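4-alpha-glucanotransferase (Streptococcus agalactiae, PDB 6M6T) is an amylomaltase, or disproportionating enzyme, a glucanotransferase built on a TIM-barrel fold that holds glycan ligands in its pocket. Local coordinates at residues 294-299 with 341-346. Numbering follows the deposited sequence.
Sequences RIDHFK and IAENLG. With AC1 (4,6-dideoxy-4-{[(1S,4R,5S,6S)-4,5,6-trihydroxy-3-(hydroxymethyl)cyclohex-2-en-1-yl]amino}-alpha-D-glucopyranose), chain J; ASO (1,5-anhydro-D-glucitol), chain I; GLC (alpha-D-glucopyranose), chain B.
Arg294 and Ile341 are paired as parallel neighbours, as are Ile295 and Ala342, where strands 292-295 and 340-342 run side by side in the parallel sheet of a TIM barrel; Ile295 N donates to Ile341 O and Glu343 N to Ile295 O. Beyond the strand ends the two chains stay tied, because Phe298 N donates to Glu343 O at 2.9 Å. The loops just past these C-terminal strand ends carry ligand-pocket residues, as is usual in such barrels.

Asp296 is covalently joined through OD2 to C1 of the 1,5-anhydro-D-glucitol, a bond of 1.5 Å. Its other oxygen, OD1, lies 2.5 Å from Glu343 OE2; the ester group of Asp296 and the Glu343 carboxyl group lie side by side, pointing the same way, with planes 35° apart. Glu343 reaches this spot with CG anti to its backbone N (chi1 -161°) and a bend at chi2, which brings the acid beside Asp296 and O4 of AC1. His297 N donates to Glu343 OE2 at 3.1 Å, from above the carboxylate plane, and Leu345 N makes a weak bond to OE1, so both acid oxygens have backbone donors.

Arg294 lies across Glu343: CG of the glutamate sits over one guanidinium face, 3.4 Å from NH1, with no N-H aimed at the acid. The arginine's NH2 instead forms a salt bridge with Asp216 on strand 212-217, while its CB packs on Ile341 CG1 at 3.5 Å. On the other face of the sheet the Ala342 methyl lies over one face of the Phe298 ring, which also meets Leu355 and Leu356 of helix 350-359. The methyl makes a CH-pi contact there: Ala342 CB is 3.5 Å from the centroid of the Phe298 ring and only 12° off the ring normal.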
ATOM      1  N   ARG A 294      -2.214   6.069   6.443  1.00 47.49           N
ATOM      2  CA  ARG A 294      -0.910   5.692   6.968  1.00 45.27           C
ATOM      3  C   ARG A 294       0.134   6.202   5.987  1.00 50.07           C
ATOM      4  O   ARG A 294       0.278   5.646   4.892  1.00 49.45           O
ATOM      5  CB  ARG A 294      -0.829   4.177   7.125  1.00 39.32           C
ATOM      6  CG  ARG A 294       0.550   3.650   7.434  1.00 51.06           C
ATOM      7  CD  ARG A 294       0.851   2.430   6.586  1.00 53.99           C
ATOM      8  NE  ARG A 294       1.808   1.513   7.204  1.00 57.97           N
ATOM      9  CZ  ARG A 294       3.003   1.209   6.704  1.00 55.72           C
ATOM     10  NH1 ARG A 294       3.784   0.353   7.363  1.00 53.56           N
ATOM     11  NH2 ARG A 294       3.414   1.752   5.555  1.00 45.84           N
ATOM     12  N   ILE A 295       0.842   7.268   6.353  1.00 46.21           N
ATOM     13  CA  ILE A 295       1.840   7.816   5.441  1.00 51.14           C
ATOM     14  C   ILE A 295       3.132   7.019   5.600  1.00 52.40           C
ATOM     15  O   ILE A 295       3.718   6.962   6.683  1.00 51.52           O
ATOM     16  CB  ILE A 295       2.056   9.325   5.650  1.00 43.75           C
ATOM     17  CG1 ILE A 295       3.067   9.843   4.623  1.00 53.63           C
ATOM     18  CG2 ILE A 295       2.538   9.660   7.039  1.00 43.81           C
ATOM     19  CD1 ILE A 295       2.876   9.312   3.170  1.00 53.30           C
ATOM     20  N   ASP A 296       3.547   6.356   4.521  1.00 55.74           N
ATOM     21  CA  ASP A 296       4.743   5.528   4.564  1.00 54.00           C
ATOM     22  C   ASP A 296       5.975   6.407   4.695  1.00 52.47           C
ATOM     23  O   ASP A 296       5.979   7.562   4.265  1.00 54.82           O
ATOM     24  CB  ASP A 296       4.859   4.666   3.304  1.00 50.48           C
ATOM     25  CG  ASP A 296       5.981   3.648   3.408  1.00 59.25           C
ATOM     26  OD1 ASP A 296       6.304   3.279   4.546  1.00 62.17           O
ATOM     27  OD2 ASP A 296       6.563   3.216   2.383  1.00 65.66           O
ATOM     28  N   HIS A 297       7.022   5.850   5.309  1.00 53.32           N
ATOM     29  CA  HIS A 297       8.361   6.451   5.344  1.00 53.32           C
ATOM     30  C   HIS A 297       8.324   7.907   5.811  1.00 49.96           C
ATOM     31  O   HIS A 297       8.720   8.836   5.104  1.00 46.87           O
ATOM     32  CB  HIS A 297       9.034   6.351   3.980  1.00 46.08           C
ATOM     33  CG  HIS A 297      10.489   6.673   4.009  1.00 45.60           C
ATOM     34  ND1 HIS A 297      11.401   5.920   4.713  1.00 44.68           N
ATOM     35  CD2 HIS A 297      11.198   7.658   3.403  1.00 49.99           C
ATOM     36  CE1 HIS A 297      12.610   6.426   4.542  1.00 49.55           C
ATOM     37  NE2 HIS A 297      12.515   7.478   3.747  1.00 50.36           N
ATOM     38  N   PHE A 298       7.825   8.077   7.034  1.00 47.16           N
ATOM     39  CA  PHE A 298       7.694   9.393   7.643  1.00 43.85           C
ATOM     40  C   PHE A 298       9.046  10.088   7.762  1.00 42.09           C
ATOM     41  O   PHE A 298       9.122  11.328   7.731  1.00 39.78           O
ATOM     42  CB  PHE A 298       7.024   9.221   9.016  1.00 43.32           C
ATOM     43  CG  PHE A 298       6.279  10.428   9.490  1.00 37.47           C
ATOM     44  CD1 PHE A 298       5.133  10.854   8.832  1.00 36.40           C
ATOM     45  CD2 PHE A 298       6.731  11.138  10.595  1.00 31.71           C
ATOM     46  CE1 PHE A 298       4.449  11.965   9.266  1.00 39.17           C
ATOM     47  CE2 PHE A 298       6.064  12.251  11.038  1.00 36.22           C
ATOM     48  CZ  PHE A 298       4.917  12.671  10.381  1.00 40.80           C
ATOM     49  N   LYS A 299      10.119   9.303   7.897  1.00 43.49           N
ATOM     50  CA  LYS A 299      11.464   9.862   7.928  1.00 46.83           C
ATOM     51  C   LYS A 299      11.695  10.803   6.750  1.00 46.12           C
ATOM     52  O   LYS A 299      12.311  11.868   6.897  1.00 42.74           O
ATOM     53  CB  LYS A 299      12.496   8.729   7.921  1.00 46.78           C
ATOM     54  CG  LYS A 299      13.956   9.190   8.070  1.00 49.01           C
ATOM     55  CD  LYS A 299      14.100  10.289   9.130  1.00 47.28           C
ATOM     56  CE  LYS A 299      15.432  10.947   9.043  1.00 43.02           C
ATOM     57  NZ  LYS A 299      16.409   9.871   8.842  1.00 44.91           N
ATOM     58  N   ILE A 341      -1.837   8.032  10.640  1.00 48.59           N
ATOM     59  CA  ILE A 341      -0.817   7.361  11.429  1.00 47.64           C
ATOM     60  C   ILE A 341       0.482   7.432  10.653  1.00 49.14           C
ATOM     61  O   ILE A 341       0.486   7.349   9.417  1.00 52.58           O
ATOM     62  CB  ILE A 341      -1.190   5.912  11.787  1.00 50.78           C
ATOM     63  CG1 ILE A 341      -1.139   5.018  10.558  1.00 55.38           C
ATOM     64  CG2 ILE A 341      -2.561   5.863  12.452  1.00 51.39           C
ATOM     65  CD1 ILE A 341      -1.541   3.586  10.840  1.00 51.62           C
ATOM     66  N   ALA A 342       1.577   7.638  11.380  1.00 48.35           N
ATOM     67  CA  ALA A 342       2.881   7.908  10.797  1.00 39.38           C
ATOM     68  C   ALA A 342       3.780   6.689  10.932  1.00 44.46           C
ATOM     69  O   ALA A 342       3.954   6.153  12.031  1.00 48.56           O
ATOM     70  CB  ALA A 342       3.526   9.110  11.477  1.00 39.96           C
ATOM     71  N   GLU A 343       4.357   6.266   9.819  1.00 44.07           N
ATOM     72  CA  GLU A 343       5.274   5.128   9.792  1.00 50.26           C
ATOM     73  C   GLU A 343       6.685   5.666  10.007  1.00 51.25           C
ATOM     74  O   GLU A 343       7.335   6.124   9.067  1.00 49.85           O
ATOM     75  CB  GLU A 343       5.140   4.381   8.465  1.00 50.96           C
ATOM     76  CG  GLU A 343       5.676   2.955   8.474  1.00 52.96           C
ATOM     77  CD  GLU A 343       7.122   2.866   7.978  1.00 67.93           C
ATOM     78  OE1 GLU A 343       8.007   2.540   8.788  1.00 67.75           O
ATOM     79  OE2 GLU A 343       7.392   3.111   6.778  1.00 68.94           O
ATOM     80  N   ASN A 344       7.184   5.603  11.241  1.00 55.97           N
ATOM     81  CA  ASN A 344       8.448   6.274  11.535  1.00 50.10           C
ATOM     82  C   ASN A 344       9.567   5.302  11.882  1.00 53.65           C
ATOM     83  O   ASN A 344      10.322   5.523  12.832  1.00 58.70           O
ATOM     84  CB  ASN A 344       8.255   7.284  12.666  1.00 55.04           C
ATOM     85  CG  ASN A 344       7.764   6.645  13.946  1.00 52.08           C
ATOM     86  OD1 ASN A 344       7.068   5.630  13.931  1.00 51.06           O
ATOM     87  ND2 ASN A 344       8.128   7.241  15.067  1.00 50.48           N
ATOM     88  N   LEU A 345       9.694   4.230  11.114  1.00 56.51           N
ATOM     89  CA  LEU A 345      10.699   3.216  11.382  1.00 57.41           C
ATOM     90  C   LEU A 345      12.027   3.596  10.745  1.00 59.99           C
ATOM     91  O   LEU A 345      12.072   4.007   9.584  1.00 66.06           O
ATOM     92  CB  LEU A 345      10.230   1.861  10.866  1.00 62.78           C
ATOM     93  CG  LEU A 345       9.150   1.282  11.783  1.00 60.64           C
ATOM     94  CD1 LEU A 345       8.129   0.514  10.970  1.00 59.39           C
ATOM     95  CD2 LEU A 345       9.774   0.395  12.875  1.00 55.39           C
ATOM     96  N   GLY A 346      13.096   3.478  11.512  1.00 66.78           N
ATOM     97  CA  GLY A 346      14.440   3.644  10.975  1.00 64.10           C
ATOM     98  C   GLY A 346      14.956   5.065  11.076  1.00 57.23           C
ATOM     99  O   GLY A 346      14.201   6.038  11.050  1.00 58.85           O
TER
HETATM  100  C1  AC1 J   2      15.995  -1.271  10.103  1.00 81.65           C
HETATM  101  O2  AC1 J   2      17.921  -0.640   8.767  1.00 78.38           O
HETATM  102  C2  AC1 J   2      16.546  -1.056   8.693  1.00 78.11           C
HETATM  103  C4A AC1 J   2      10.817   1.980   5.378  1.00 67.27           C
HETATM  104  C3  AC1 J   2      15.778   0.053   8.038  1.00 68.79           C
HETATM  105  O3  AC1 J   2      16.326   0.216   6.736  1.00 73.77           O
HETATM  106  C4  AC1 J   2      14.297  -0.317   7.951  1.00 73.11           C
HETATM  107  N4A AC1 J   2      13.491   0.790   7.429  1.00 70.29           N
HETATM  108  C5  AC1 J   2      13.741  -0.637   9.323  1.00 72.54           C
HETATM  109  O5  AC1 J   2      14.560  -1.636  10.011  1.00 74.56           O
HETATM  110  C6  AC1 J   2      12.280  -1.100   9.144  1.00 60.50           C
HETATM  111  C1B AC1 J   2      13.446   0.906   5.965  1.00 68.08           C
HETATM  112  C2B AC1 J   2      13.172   2.349   5.680  1.00 65.36           C
HETATM  113  O2B AC1 J   2      14.137   3.107   6.411  1.00 75.18           O
HETATM  114  C3B AC1 J   2      11.805   2.692   6.216  1.00 61.28           C
HETATM  115  O3B AC1 J   2      11.542   4.078   6.053  1.00 61.21           O
HETATM  116  O4  AC1 J   2       9.499   2.209   5.921  1.00 65.60           O
HETATM  117  C5B AC1 J   2      11.128   0.613   5.277  1.00 68.53           C
HETATM  118  C7B AC1 J   2      12.410   0.107   5.499  1.00 70.44           C
HETATM  119  C6B AC1 J   2      10.030  -0.329   4.832  1.00 65.92           C
HETATM  120  O6B AC1 J   2       8.799   0.237   5.288  1.00 68.61           O
HETATM  121  C1  ASO I   1       7.768   2.460   2.032  1.00 63.03           C
HETATM  122  C2  ASO I   1       7.575   0.929   2.036  1.00 64.61           C
HETATM  123  C3  ASO I   1       8.810   0.243   1.427  1.00 67.52           C
HETATM  124  C4  ASO I   1       8.996   0.778  -0.005  1.00 57.48           C
HETATM  125  C5  ASO I   1       9.132   2.276   0.026  1.00 58.46           C
HETATM  126  C6  ASO I   1       9.061   2.799  -1.408  1.00 63.24           C
HETATM  127  O2  ASO I   1       7.328   0.444   3.361  1.00 64.55           O
HETATM  128  O3  ASO I   1       8.625  -1.215   1.425  1.00 68.77           O
HETATM  129  O4  ASO I   1      10.148   0.187  -0.655  1.00 55.82           O
HETATM  130  O5  ASO I   1       8.001   2.871   0.669  1.00 66.26           O
HETATM  131  O6  ASO I   1       8.375   4.063  -1.427  1.00 66.98           O
HETATM  132  C1  GLC B   1      16.440   0.560  15.089  1.00 87.15           C
HETATM  133  C2  GLC B   1      15.249   1.044  14.189  1.00 90.49           C
HETATM  134  C3  GLC B   1      15.054   0.110  12.978  1.00 85.43           C
HETATM  135  C4  GLC B   1      16.386   0.252  12.217  1.00 87.30           C
HETATM  136  C5  GLC B   1      17.452  -0.482  13.074  1.00 97.92           C
HETATM  137  C6  GLC B   1      18.746  -0.742  12.285  1.00 95.02           C
HETATM  138  O1  GLC B   1      16.101  -0.652  15.780  1.00 86.37           O
HETATM  139  O2  GLC B   1      14.014   1.196  14.932  1.00 88.67           O
HETATM  140  O3  GLC B   1      13.911   0.532  12.215  1.00 75.77           O
HETATM  141  O4  GLC B   1      16.358  -0.055  10.774  1.00 85.35           O
HETATM  142  O5  GLC B   1      17.662   0.353  14.291  1.00 98.32           O
HETATM  143  O6  GLC B   1      19.304  -2.035  12.571  1.00 88.23           O